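Putative exonuclease (PDB 3L0A) binds zinc and is probably a hydrolase of the PDDEXK nuclease clan, thought to act as an exonuclease. Local coordinates at residues D171-G174 against A175-E179. Residues are numbered along the deposited sequence; the frame is centred on the assembly and turned at random.
Sequences DIQG and AVYQE
The Y177 ring carries the aliphatic chain of Q173 over one face, with Q173 CG 3.7 Å from the ring centroid in a CH-pi contact, displaced toward the CE1–CZ side of the rim. At the phenolic end Q173 NE2 donates to Y177 OH across 3.0 Å. The two residues, one helical turn apart, match the Q-xxx-Y pattern of RecB-like nucleases in the PDDEXK clan. Their surroundings fit that reading: both side chains touch D143 on strand 140-147, and Q173 OE1 accepts a hydrogen bond from K145, consistent with the D-x-K part of the clan's signature.

The pair is a worked example of how an i, i+4 spacing can unite a carboxamide and a phenol. The Q173 chain leaves the helix with CG opposite the backbone N (chi1 -175°) and stays extended to CD, carrying the amide along the tyrosine as far as its hydroxyl. Amide and ring planes stand 63° apart, so this is no flat stack, and Y177 OH lies 23° out of the amide plane. With NE2 on the phenol and OE1 on the lysine, the amide is gripped at both ends, which fixes its flip, while Y177 OH also bonds a Tris molecule, probably from the crystallisation liquor, which may mark a pocket.

Beneath the pair, on helix 170-185, where I172 packs on helix 211-232, runs regular alpha-helical bonding: A175 N to D171 O and V176 N to I172 O, each 3.1 Å, then Y177 N to Q173 O. The next i, i+4 hydrogen bond, Q178 N to G174 O at 2.9 Å, sets Q178 CB 3.3 Å from that oxygen.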
loop_
_atom_site.group_PDB
_atom_site.type_symbol
_atom_site.label_atom_id
_atom_site.label_comp_id
_atom_site.label_asym_id
_atom_site.label_seq_id
_atom_site.Cartn_x
_atom_site.Cartn_y
_atom_site.Cartn_z
ATOM N N ASP A 171 4.617 10.894 24.051
ATOM C CA ASP A 171 4.517 11.950 25.038
ATOM C C ASP A 171 4.082 11.337 26.372
ATOM O O ASP A 171 4.607 11.728 27.387
ATOM C CB ASP A 171 3.647 13.139 24.574
ATOM C CG ASP A 171 2.281 12.737 24.092
ATOM O OD1 ASP A 171 2.028 11.518 23.890
ATOM O OD2 ASP A 171 1.463 13.665 23.896
ATOM N N ILE A 172 3.197 10.337 26.364
ATOM C CA ILE A 172 2.780 9.622 27.608
ATOM C C ILE A 172 3.996 8.926 28.245
ATOM O O ILE A 172 4.317 9.130 29.411
ATOM C CB ILE A 172 1.679 8.546 27.371
ATOM C CG1 ILE A 172 0.456 9.063 26.543
ATOM C CG2 ILE A 172 1.206 7.954 28.692
ATOM C CD1 ILE A 172 -0.559 9.916 27.299
ATOM N N GLN A 173 4.707 8.128 27.472
ATOM C CA GLN A 173 5.878 7.445 28.015
ATOM C C GLN A 173 6.876 8.401 28.685
ATOM O O GLN A 173 7.348 8.149 29.800
ATOM C CB GLN A 173 6.590 6.651 26.917
ATOM C CG GLN A 173 7.772 5.806 27.419
ATOM C CD GLN A 173 8.429 5.061 26.287
ATOM O OE1 GLN A 173 8.603 5.623 25.227
ATOM N NE2 GLN A 173 8.779 3.783 26.496
ATOM N N GLY A 174 7.213 9.482 27.989
ATOM C CA GLY A 174 8.144 10.442 28.525
ATOM C C GLY A 174 7.689 11.047 29.845
ATOM O O GLY A 174 8.474 11.115 30.782
ATOM N N ALA A 175 6.410 11.443 29.904
ATOM C CA ALA A 175 5.809 12.073 31.085
ATOM C C ALA A 175 5.883 11.221 32.330
ATOM O O ALA A 175 6.239 11.742 33.413
ATOM C CB ALA A 175 4.390 12.475 30.829
ATOM N N VAL A 176 5.581 9.934 32.179
ATOM C CA VAL A 176 5.535 8.998 33.305
ATOM C C VAL A 176 6.944 8.686 33.736
ATOM O O VAL A 176 7.301 8.857 34.907
ATOM C CB VAL A 176 4.820 7.692 32.929
ATOM C CG1 VAL A 176 5.063 6.612 33.981
ATOM C CG2 VAL A 176 3.343 7.952 32.758
ATOM N N TYR A 177 7.775 8.316 32.771
ATOM C CA TYR A 177 9.191 8.048 33.040
ATOM C C TYR A 177 9.822 9.194 33.856
ATOM O O TYR A 177 10.389 8.944 34.903
ATOM C CB TYR A 177 9.964 7.841 31.728
ATOM C CG TYR A 177 9.837 6.456 31.074
ATOM C CD1 TYR A 177 8.669 5.704 31.160
ATOM C CD2 TYR A 177 10.877 5.932 30.331
ATOM C CE1 TYR A 177 8.569 4.464 30.581
ATOM C CE2 TYR A 177 10.782 4.682 29.746
ATOM C CZ TYR A 177 9.608 3.953 29.866
ATOM O OH TYR A 177 9.493 2.720 29.250
ATOM N N GLN A 178 9.663 10.437 33.386
ATOM C CA GLN A 178 10.146 11.646 34.067
ATOM C C GLN A 178 9.682 11.767 35.523
ATOM O O GLN A 178 10.491 12.038 36.450
ATOM C CB GLN A 178 9.674 12.893 33.297
ATOM C CG GLN A 178 10.265 14.253 33.770
ATOM C CD GLN A 178 9.790 15.436 32.917
ATOM O OE1 GLN A 178 8.592 15.713 32.837
ATOM N NE2 GLN A 178 10.741 16.132 32.268
ATOM N N GLU A 179 8.380 11.619 35.715
ATOM C CA GLU A 179 7.756 11.736 37.017
ATOM C C GLU A 179 8.203 10.643 37.968
ATOM O O GLU A 179 8.459 10.944 39.131
ATOM C CB GLU A 179 6.223 11.736 36.873
ATOM C CG GLU A 179 5.393 11.556 38.156
ATOM C CD GLU A 179 5.694 12.570 39.257
ATOM O OE1 GLU A 179 6.290 13.649 38.989
ATOM O OE2 GLU A 179 5.312 12.282 40.418
#